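Long-range contacts in EDD domain protein, DegV family (Ruminococcus gnavus, PDB 3JR7), which is of unknown function but, as a DegV-family protein, probably binds a lipid such as a fatty acid: residues A[97-101]-A[154-160]; A[180-186]-A[287-292]; A[202-208]-A[220-226]. All coordinates share one frame; numbering follows the deposited sequence.

Interaction 1 (A[97-101]-A[154-160]); sequences ERIYV and EKAGMTF. With PO4 (phosphate ion), chain D.
Arg-98 and Glu-154 meet from opposite directions in a side-on, two-nitrogen salt bridge. NE of Arg-98 donates to OE2 of Glu-154 at 2.7 Å, almost straight (173°), in the guanidinium plane and on the syn lone pair of that oxygen. Beside it, Arg-98 NH2 reaches Glu-154 OE1, also at 2.7 Å but more bent. The two flat groups lie nearly coplanar, 20° apart; the arginine chain turns at chi3 (-68°) and the glutamate chain bends at chi2 to present them edge to edge. A further donor reaches the same carboxylate from its anti side, Tyr-100 OH to Glu-154 OE2 at 2.6 Å, so this oxygen accepts two hydrogen bonds. An alanine in place of Glu-154 would probably leave the buried Arg-98 guanidinium without one of its carboxylate mates and the Tyr-100 hydroxyl without its acceptor. On the far side, NH1 of Arg-98 has acidic neighbours in Glu-97, by a weak bond, and Asp-19.

The contact ties strand 98-103 of a mixed sheet to the link between helices 141-155 and 160-173, where Gly-157 ends the first helix in a Schellman motif and Thr-159 is the N-cap of the second.

Apolar packing comes from Phe-160. Its ring lies near parallel to that of Tyr-100 but slid aside, with centroids 5.4 Å apart, and its CB meets Arg-98 CD at 3.8 Å. Its edge faces the carbonyl oxygen of Ile-99.

Phe-160 N makes a doubtfully short bond to O2 of a phosphate ion, probably from the crystallisation liquor, which Gln-130 also holds.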
loop_
_atom_site.group_PDB
_atom_site.type_symbol
_atom_site.label_atom_id
_atom_site.label_comp_id
_atom_site.label_asym_id
_atom_site.label_seq_id
_atom_site.Cartn_x
_atom_site.Cartn_y
_atom_site.Cartn_z
ATOM N N GLU A 97 6.656 16.151 -17.593
ATOM C CA GLU A 97 7.964 16.649 -17.177
ATOM C C GLU A 97 8.421 16.007 -15.865
ATOM O O GLU A 97 9.598 15.683 -15.703
ATOM C CB GLU A 97 7.879 18.172 -16.972
ATOM C CG GLU A 97 9.137 18.825 -16.452
ATOM C CD GLU A 97 8.967 20.299 -16.252
ATOM O OE1 GLU A 97 7.866 20.744 -15.831
ATOM O OE2 GLU A 97 9.938 21.023 -16.504
ATOM N N ARG A 98 7.497 15.844 -14.931
ATOM C CA ARG A 98 7.853 15.390 -13.593
ATOM C C ARG A 98 7.260 14.014 -13.338
ATOM O O ARG A 98 6.060 13.810 -13.480
ATOM C CB ARG A 98 7.348 16.398 -12.559
ATOM C CG ARG A 98 7.828 17.823 -12.838
ATOM C CD ARG A 98 7.381 18.844 -11.817
ATOM N NE ARG A 98 5.960 19.073 -11.859
ATOM C CZ ARG A 98 5.295 19.778 -12.801
ATOM N NH1 ARG A 98 5.953 20.306 -13.859
ATOM N NH2 ARG A 98 3.963 19.954 -12.693
ATOM N N ILE A 99 8.110 13.068 -12.956
ATOM C CA ILE A 99 7.697 11.705 -12.667
ATOM C C ILE A 99 7.896 11.370 -11.187
ATOM O O ILE A 99 9.002 11.489 -10.649
ATOM C CB ILE A 99 8.477 10.696 -13.491
ATOM C CG1 ILE A 99 8.380 11.067 -14.988
ATOM C CG2 ILE A 99 7.946 9.248 -13.197
ATOM C CD1 ILE A 99 6.952 10.935 -15.605
ATOM N N TYR A 100 6.817 10.943 -10.538
ATOM C CA TYR A 100 6.842 10.568 -9.116
ATOM C C TYR A 100 6.478 9.108 -9.061
ATOM O O TYR A 100 5.485 8.717 -9.632
ATOM C CB TYR A 100 5.804 11.381 -8.330
ATOM C CG TYR A 100 5.979 12.868 -8.410
ATOM C CD1 TYR A 100 6.959 13.511 -7.655
ATOM C CD2 TYR A 100 5.147 13.643 -9.211
ATOM C CE1 TYR A 100 7.142 14.874 -7.739
ATOM C CE2 TYR A 100 5.297 15.044 -9.276
ATOM C CZ TYR A 100 6.310 15.642 -8.535
ATOM O OH TYR A 100 6.482 16.988 -8.570
ATOM N N VAL A 101 7.266 8.291 -8.392
ATOM C CA VAL A 101 7.020 6.849 -8.329
ATOM C C VAL A 101 6.776 6.471 -6.866
ATOM O O VAL A 101 7.534 6.903 -5.969
ATOM C CB VAL A 101 8.212 6.060 -8.916
ATOM C CG1 VAL A 101 7.848 4.556 -9.146
ATOM C CG2 VAL A 101 8.705 6.700 -10.220
ATOM N N GLU A 154 1.233 19.068 -5.940
ATOM C CA GLU A 154 1.226 19.580 -7.329
ATOM C C GLU A 154 0.123 20.635 -7.507
ATOM O O GLU A 154 0.376 21.697 -8.054
ATOM C CB GLU A 154 1.069 18.462 -8.347
ATOM C CG GLU A 154 2.399 17.717 -8.714
ATOM C CD GLU A 154 3.321 18.509 -9.651
ATOM O OE1 GLU A 154 2.847 19.489 -10.268
ATOM O OE2 GLU A 154 4.531 18.156 -9.781
ATOM N N LYS A 155 -1.060 20.362 -6.957
ATOM C CA LYS A 155 -2.171 21.280 -7.042
ATOM C C LYS A 155 -1.884 22.591 -6.295
ATOM O O LYS A 155 -2.304 23.666 -6.750
ATOM C CB LYS A 155 -3.450 20.606 -6.529
ATOM C CG LYS A 155 -4.623 21.522 -6.409
ATOM C CD LYS A 155 -5.964 20.781 -6.317
ATOM C CE LYS A 155 -7.107 21.794 -6.095
ATOM N NZ LYS A 155 -8.463 21.158 -6.206
ATOM N N ALA A 156 -1.135 22.517 -5.196
ATOM C CA ALA A 156 -0.701 23.722 -4.486
ATOM C C ALA A 156 0.370 24.531 -5.250
ATOM O O ALA A 156 0.761 25.594 -4.784
ATOM C CB ALA A 156 -0.231 23.391 -3.091
ATOM N N GLY A 157 0.854 24.050 -6.397
ATOM C CA GLY A 157 1.884 24.767 -7.158
ATOM C C GLY A 157 3.328 24.603 -6.679
ATOM O O GLY A 157 4.161 25.435 -6.954
HETATM N N MSE A 158 3.660 23.528 -5.976
HETATM C CA MSE A 158 5.026 23.336 -5.533
HETATM C C MSE A 158 5.961 23.074 -6.712
HETATM O O MSE A 158 5.542 22.566 -7.749
HETATM C CB MSE A 158 5.112 22.209 -4.515
HETATM C CG MSE A 158 4.413 22.539 -3.263
HETATM SE SE MSE A 158 4.749 21.268 -1.883
HETATM C CE MSE A 158 5.738 22.329 -0.582
ATOM N N THR A 159 7.231 23.417 -6.554
ATOM C CA THR A 159 8.253 22.919 -7.477
ATOM C C THR A 159 8.418 21.403 -7.298
ATOM O O THR A 159 7.974 20.821 -6.297
ATOM C CB THR A 159 9.603 23.563 -7.205
ATOM O OG1 THR A 159 10.058 23.126 -5.914
ATOM C CG2 THR A 159 9.459 25.125 -7.220
ATOM N N PHE A 160 9.066 20.775 -8.258
ATOM C CA PHE A 160 9.423 19.332 -8.142
ATOM C C PHE A 160 10.100 18.991 -6.804
ATOM O O PHE A 160 9.642 18.097 -6.076
ATOM C CB PHE A 160 10.288 18.920 -9.321
ATOM C CG PHE A 160 10.736 17.450 -9.304
ATOM C CD1 PHE A 160 9.843 16.430 -9.559
ATOM C CD2 PHE A 160 12.050 17.124 -9.072
ATOM C CE1 PHE A 160 10.249 15.106 -9.549
ATOM C CE2 PHE A 160 12.482 15.800 -9.057
ATOM C CZ PHE A 160 11.559 14.774 -9.293
HETATM P P PO4 D . 10.470 22.553 -11.274
HETATM O O1 PO4 D . 10.209 21.713 -12.542
HETATM O O2 PO4 D . 9.440 22.178 -10.247
HETATM O O3 PO4 D . 11.812 22.228 -10.686
HETATM O O4 PO4 D . 10.484 24.054 -11.519
#

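Interaction 2 (A[180-186]-A[287-292]); sequences LENLDTL and VYANDG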
loop_
_atom_site.group_PDB
_atom_site.type_symbol
_atom_site.label_atom_id
_atom_site.label_comp_id
_atom_site.label_asym_id
_atom_site.label_seq_id
_atom_site.Cartn_x
_atom_site.Cartn_y
_atom_site.Cartn_z
ATOM N N LEU A 180 -5.348 -9.304 10.256
ATOM C CA LEU A 180 -5.728 -10.301 9.283
ATOM C C LEU A 180 -6.375 -11.496 9.965
ATOM O O LEU A 180 -6.156 -11.714 11.144
ATOM C CB LEU A 180 -4.492 -10.824 8.549
ATOM C CG LEU A 180 -3.598 -9.743 7.942
ATOM C CD1 LEU A 180 -2.494 -10.398 7.097
ATOM C CD2 LEU A 180 -4.419 -8.731 7.154
ATOM N N GLU A 181 -7.152 -12.265 9.203
ATOM C CA GLU A 181 -7.559 -13.614 9.636
ATOM C C GLU A 181 -6.430 -14.581 9.401
ATOM O O GLU A 181 -6.303 -15.565 10.130
ATOM C CB GLU A 181 -8.806 -14.084 8.859
ATOM C CG GLU A 181 -10.025 -13.212 9.045
ATOM C CD GLU A 181 -10.724 -13.394 10.425
ATOM O OE1 GLU A 181 -10.229 -14.142 11.299
ATOM O OE2 GLU A 181 -11.786 -12.772 10.638
ATOM N N ASN A 182 -5.627 -14.339 8.355
ATOM C CA ASN A 182 -4.639 -15.323 7.928
ATOM C C ASN A 182 -3.253 -14.706 7.593
ATOM O O ASN A 182 -3.070 -14.155 6.517
ATOM C CB ASN A 182 -5.213 -16.052 6.722
ATOM C CG ASN A 182 -4.284 -17.118 6.181
ATOM O OD1 ASN A 182 -3.266 -17.435 6.805
ATOM N ND2 ASN A 182 -4.646 -17.703 5.017
ATOM N N LEU A 183 -2.299 -14.849 8.518
ATOM C CA LEU A 183 -0.944 -14.286 8.394
ATOM C C LEU A 183 0.021 -15.183 7.658
ATOM O O LEU A 183 1.190 -14.825 7.464
ATOM C CB LEU A 183 -0.352 -13.991 9.778
ATOM C CG LEU A 183 -0.867 -12.758 10.506
ATOM C CD1 LEU A 183 -0.530 -12.896 11.955
ATOM C CD2 LEU A 183 -0.231 -11.515 9.975
ATOM N N ASP A 184 -0.448 -16.365 7.260
ATOM C CA ASP A 184 0.467 -17.369 6.743
ATOM C C ASP A 184 1.208 -16.959 5.457
ATOM O O ASP A 184 2.355 -17.374 5.267
ATOM C CB ASP A 184 -0.246 -18.694 6.484
ATOM C CG ASP A 184 -0.723 -19.386 7.771
ATOM O OD1 ASP A 184 -0.465 -18.924 8.925
ATOM O OD2 ASP A 184 -1.406 -20.405 7.601
ATOM N N THR A 185 0.561 -16.219 4.565
ATOM C CA THR A 185 1.226 -15.833 3.307
ATOM C C THR A 185 2.397 -14.874 3.609
ATOM O O THR A 185 3.511 -15.068 3.100
ATOM C CB THR A 185 0.243 -15.238 2.297
ATOM O OG1 THR A 185 -0.910 -16.098 2.223
ATOM C CG2 THR A 185 0.893 -15.116 0.880
ATOM N N LEU A 186 2.172 -13.911 4.494
ATOM C CA LEU A 186 3.257 -13.034 4.965
ATOM C C LEU A 186 4.365 -13.831 5.662
ATOM O O LEU A 186 5.573 -13.601 5.433
ATOM C CB LEU A 186 2.724 -11.923 5.887
ATOM C CG LEU A 186 2.011 -10.720 5.200
ATOM C CD1 LEU A 186 1.135 -9.930 6.212
ATOM C CD2 LEU A 186 3.000 -9.780 4.385
ATOM N N VAL A 287 -3.427 -10.978 -1.896
ATOM C CA VAL A 287 -2.568 -12.128 -1.678
ATOM C C VAL A 287 -1.981 -12.168 -0.262
ATOM O O VAL A 287 -1.946 -13.225 0.380
ATOM C CB VAL A 287 -1.442 -12.174 -2.724
ATOM C CG1 VAL A 287 -0.369 -13.191 -2.337
ATOM C CG2 VAL A 287 -2.025 -12.489 -4.153
ATOM N N TYR A 288 -1.503 -11.029 0.236
ATOM C CA TYR A 288 -0.872 -10.973 1.559
ATOM C C TYR A 288 -1.852 -10.704 2.706
ATOM O O TYR A 288 -1.621 -11.161 3.831
ATOM C CB TYR A 288 0.312 -9.987 1.539
ATOM C CG TYR A 288 1.464 -10.562 0.728
ATOM C CD1 TYR A 288 2.295 -11.545 1.272
ATOM C CD2 TYR A 288 1.655 -10.236 -0.585
ATOM C CE1 TYR A 288 3.325 -12.083 0.574
ATOM C CE2 TYR A 288 2.719 -10.812 -1.347
ATOM C CZ TYR A 288 3.534 -11.734 -0.752
ATOM O OH TYR A 288 4.567 -12.359 -1.436
ATOM N N ALA A 289 -2.944 -9.995 2.453
ATOM C CA ALA A 289 -3.912 -9.718 3.532
ATOM C C ALA A 289 -4.839 -10.905 3.784
ATOM O O ALA A 289 -5.276 -11.170 4.922
ATOM C CB ALA A 289 -4.724 -8.463 3.213
ATOM N N ASN A 290 -5.205 -11.552 2.697
ATOM C CA ASN A 290 -6.098 -12.698 2.678
ATOM C C ASN A 290 -7.523 -12.311 3.020
ATOM O O ASN A 290 -7.822 -11.170 3.471
ATOM C CB ASN A 290 -5.583 -13.848 3.580
ATOM C CG ASN A 290 -4.455 -14.628 2.939
ATOM O OD1 ASN A 290 -3.359 -14.778 3.518
ATOM N ND2 ASN A 290 -4.717 -15.162 1.756
ATOM N N ASP A 291 -8.418 -13.255 2.723
ATOM C CA ASP A 291 -9.849 -13.050 2.927
ATOM C C ASP A 291 -10.059 -12.556 4.355
ATOM O O ASP A 291 -9.537 -13.154 5.289
ATOM C CB ASP A 291 -10.556 -14.410 2.777
ATOM C CG ASP A 291 -12.072 -14.300 2.734
ATOM O OD1 ASP A 291 -12.658 -13.188 2.630
ATOM O OD2 ASP A 291 -12.655 -15.390 2.721
ATOM N N GLY A 292 -10.791 -11.469 4.513
ATOM C CA GLY A 292 -11.101 -10.962 5.841
ATOM C C GLY A 292 -10.114 -9.963 6.460
ATOM O O GLY A 292 -10.334 -9.501 7.578
HETATM O O HOH W 1 -7.062 -12.444 6.440
HETATM O O HOH W 2 -0.855 -13.378 5.194
HETATM O O HOH W 3 -2.525 -15.899 0.046
#
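Leu-186 lays CD2 against the Tyr-288 ring, 3.6 Å from CD1 of the tyrosine, and meets it obliquely. Thr-185 crosses the same ring at about a right angle: its CG2, set anti to the backbone N, points at the last turn of helix 283-289, 3.4 Å from Val-287 O and 3.9 Å from Tyr-288 CD1. Farther along, Leu-180 spreads its methyls over the helix end, with CD2 against Ala-289 CB and both branches near the Ala-289 carbonyl.

The side-chain amides of Asn-182 and Asn-290 stack with their planes 13° apart. Asn-182 also caps the following helix, its OD1 accepting from Asp-184 N at 3.0 Å.

Waters carry much of the polar contact. One accepts from Glu-181 N and donates to Ala-289 O and Asp-291 O, bridging the two backbones. Another lies between Asn-182 O, Leu-186 N and Tyr-288 O, the last 2.7 Å away. A third joins Thr-185 OG1, at 2.7 Å, to Val-287 O. Carbonyls left over at the end of helix 283-289 thus find partners through water.

Gly-292 has a positive phi and lies under the Glu-181 side chain, where a CB would collide with CG.

Here the start of helix 184-188 packs on the C-terminal end of helix 283-289. Tyr-288, whose hydroxyl bonds to Thr-80 and Asn-189, also lines the pocket holding a polyether molecule, consistent with the lipid-binding cavity of the DegV family.

Interaction 3 (A[202-208]-A[220-226]); sequences ALNIKPI and KEKARGM
Lys-206 bends at chi2 (-63°), which carries CD and CE across the selenomethionine Met-226 at about a right angle; its CE is 3.4 Å from Met-226 CE, a tight carbon contact. Arg-224, by contrast, runs extended from CG to NE and slides its guanidinium under Ala-202, whose CB sits over one face, 3.5 Å from NE. Asn-204, with chi1 at 60°, turns its amide obliquely to the Arg-224 chain.

Strands 205-211 and 217-224 form an antiparallel hairpin. Lys-206 and Ala-223 are a hydrogen-bonded pair, Lys-206 N to Ala-223 O at 2.6 Å and, longer, Ala-223 N to Lys-206 O at 3.2 Å. Ile-205 with Arg-224 and Pro-207 with Lys-222 are non-hydrogen-bonded pairs. Beyond the last bridge at one end, Gly-225 N reaches Asn-204 O. At the other, backbone N of both Lys-220 and Glu-221 donates to Ile-208 O, a classic beta bulge, and Ile-208 N bonds back to Glu-221 O.

Ile-208 puts CD1 on Lys-222 CA (3.6 Å), while its neighbours Ala-229 and Val-179 lie in helix 226-240 and strand 176-179. Backbone bonds therefore supply the polar grip; Lys-206 adds its aliphatic stem and Arg-224 a guanidinium face against a methyl.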
loop_
_atom_site.group_PDB
_atom_site.type_symbol
_atom_site.label_atom_id
_atom_site.label_comp_id
_atom_site.label_asym_id
_atom_site.label_seq_id
_atom_site.Cartn_x
_atom_site.Cartn_y
_atom_site.Cartn_z
ATOM N N ALA A 202 -4.285 -19.158 22.438
ATOM C CA ALA A 202 -5.704 -19.247 22.078
ATOM C C ALA A 202 -5.906 -19.249 20.563
ATOM O O ALA A 202 -5.354 -18.407 19.860
ATOM C CB ALA A 202 -6.479 -18.083 22.707
ATOM N N LEU A 203 -6.724 -20.172 20.066
ATOM C CA LEU A 203 -6.920 -20.304 18.615
ATOM C C LEU A 203 -7.607 -19.096 17.931
ATOM O O LEU A 203 -7.495 -18.953 16.702
ATOM C CB LEU A 203 -7.664 -21.610 18.264
ATOM C CG LEU A 203 -6.788 -22.881 18.161
ATOM C CD1 LEU A 203 -7.653 -24.134 17.955
ATOM C CD2 LEU A 203 -5.721 -22.757 17.035
ATOM N N ASN A 204 -8.289 -18.248 18.709
ATOM C CA ASN A 204 -8.906 -17.043 18.166
ATOM C C ASN A 204 -8.071 -15.770 18.404
ATOM O O ASN A 204 -8.575 -14.673 18.151
ATOM C CB ASN A 204 -10.346 -16.850 18.678
ATOM C CG ASN A 204 -10.434 -16.722 20.199
ATOM O OD1 ASN A 204 -9.546 -17.193 20.940
ATOM N ND2 ASN A 204 -11.545 -16.122 20.684
ATOM N N ILE A 205 -6.827 -15.906 18.866
ATOM C CA ILE A 205 -5.963 -14.730 19.055
ATOM C C ILE A 205 -5.720 -14.027 17.726
ATOM O O ILE A 205 -5.458 -14.676 16.739
ATOM C CB ILE A 205 -4.613 -15.087 19.679
ATOM C CG1 ILE A 205 -4.745 -15.016 21.182
ATOM C CG2 ILE A 205 -3.646 -13.976 19.522
ATOM C CD1 ILE A 205 -4.743 -13.557 21.638
ATOM N N LYS A 206 -5.902 -12.725 17.682
ATOM C CA LYS A 206 -5.639 -11.960 16.458
ATOM C C LYS A 206 -4.571 -10.906 16.786
ATOM O O LYS A 206 -4.851 -10.013 17.556
ATOM C CB LYS A 206 -6.901 -11.251 15.974
ATOM C CG LYS A 206 -8.083 -12.117 15.678
ATOM C CD LYS A 206 -7.808 -13.065 14.550
ATOM C CE LYS A 206 -9.052 -13.647 14.018
ATOM N NZ LYS A 206 -9.369 -14.940 14.661
ATOM N N PRO A 207 -3.343 -11.032 16.222
ATOM C CA PRO A 207 -2.369 -9.961 16.331
ATOM C C PRO A 207 -2.823 -8.660 15.657
ATOM O O PRO A 207 -3.393 -8.688 14.564
ATOM C CB PRO A 207 -1.137 -10.513 15.601
ATOM C CG PRO A 207 -1.333 -11.963 15.524
ATOM C CD PRO A 207 -2.805 -12.196 15.495
ATOM N N ILE A 208 -2.563 -7.539 16.304
ATOM C CA ILE A 208 -2.675 -6.262 15.660
ATOM C C ILE A 208 -1.258 -5.943 15.173
ATOM O O ILE A 208 -0.316 -5.846 15.976
ATOM C CB ILE A 208 -3.141 -5.144 16.581
ATOM C CG1 ILE A 208 -4.613 -5.341 17.034
ATOM C CG2 ILE A 208 -3.017 -3.801 15.828
ATOM C CD1 ILE A 208 -4.823 -6.512 18.004
ATOM N N LYS A 220 1.988 -4.937 17.321
ATOM C CA LYS A 220 1.653 -3.847 18.214
ATOM C C LYS A 220 0.826 -4.294 19.399
ATOM O O LYS A 220 0.867 -3.657 20.432
ATOM C CB LYS A 220 0.805 -2.825 17.454
ATOM C CG LYS A 220 1.422 -2.328 16.140
ATOM C CD LYS A 220 2.647 -1.526 16.399
ATOM C CE LYS A 220 2.325 -0.091 16.768
ATOM N NZ LYS A 220 3.586 0.667 17.161
ATOM N N GLU A 221 0.012 -5.338 19.219
ATOM C CA GLU A 221 -0.947 -5.802 20.248
ATOM C C GLU A 221 -1.523 -7.131 19.810
ATOM O O GLU A 221 -1.169 -7.660 18.759
ATOM C CB GLU A 221 -2.095 -4.793 20.434
ATOM C CG GLU A 221 -1.972 -3.913 21.636
ATOM C CD GLU A 221 -2.229 -4.646 22.966
ATOM O OE1 GLU A 221 -2.234 -3.950 23.986
ATOM O OE2 GLU A 221 -2.471 -5.879 23.001
ATOM N N LYS A 222 -2.465 -7.630 20.601
ATOM C CA LYS A 222 -3.203 -8.810 20.265
ATOM C C LYS A 222 -4.454 -8.860 21.113
ATOM O O LYS A 222 -4.546 -8.206 22.139
ATOM C CB LYS A 222 -2.383 -10.077 20.537
ATOM C CG LYS A 222 -2.088 -10.272 22.023
ATOM C CD LYS A 222 -1.282 -11.528 22.231
ATOM C CE LYS A 222 -1.053 -11.755 23.729
ATOM N NZ LYS A 222 -0.030 -12.863 23.851
ATOM N N ALA A 223 -5.403 -9.648 20.651
ATOM C CA ALA A 223 -6.681 -9.799 21.315
ATOM C C ALA A 223 -7.308 -11.114 20.894
ATOM O O ALA A 223 -7.063 -11.602 19.773
ATOM C CB ALA A 223 -7.611 -8.649 20.948
ATOM N N ARG A 224 -8.198 -11.638 21.736
ATOM C CA ARG A 224 -8.990 -12.807 21.374
ATOM C C ARG A 224 -10.198 -12.431 20.567
ATOM O O ARG A 224 -11.075 -11.747 21.030
ATOM C CB ARG A 224 -9.416 -13.582 22.616
ATOM C CG ARG A 224 -8.257 -14.140 23.351
ATOM C CD ARG A 224 -8.718 -15.178 24.348
ATOM N NE ARG A 224 -7.570 -15.727 25.039
ATOM C CZ ARG A 224 -7.646 -16.603 26.040
ATOM N NH1 ARG A 224 -8.811 -17.049 26.487
ATOM N NH2 ARG A 224 -6.537 -17.026 26.604
ATOM N N GLY A 225 -10.247 -12.894 19.343
ATOM C CA GLY A 225 -11.335 -12.586 18.450
ATOM C C GLY A 225 -11.224 -11.238 17.747
ATOM O O GLY A 225 -10.630 -10.272 18.245
HETATM N N MSE A 226 -11.858 -11.175 16.597
HETATM C CA MSE A 226 -11.723 -10.056 15.689
HETATM C C MSE A 226 -12.347 -8.792 16.263
HETATM O O MSE A 226 -11.880 -7.690 16.007
HETATM C CB MSE A 226 -12.398 -10.464 14.383
HETATM C CG MSE A 226 -12.317 -9.540 13.327
HETATM SE SE MSE A 226 -10.543 -8.953 12.892
HETATM C CE MSE A 226 -9.680 -10.692 12.499
#

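Interactions 2 and 3 are neighbours, with centres about 14 Å apart, and interaction 3 is nested in the loop that interaction 2 closes. They touch directly: Glu-181 OE1 lies 3.6 Å from Lys-206 NZ, a long, weak ion pair, and Leu-183 CD1 packs on Pro-207 CG at 3.8 Å. Both belong to the part of the chain built on the sheet that contains strands 205-211 and 217-224. Interaction 1 stands apart on the other sheet and across the chain's centre, its centre about 35 Å from that of interaction 2 and about 42 Å from that of interaction 3. Interaction 2 reaches the polyether pocket through Tyr-288, whose nearest side-chain atom is about 4 Å from the ligand.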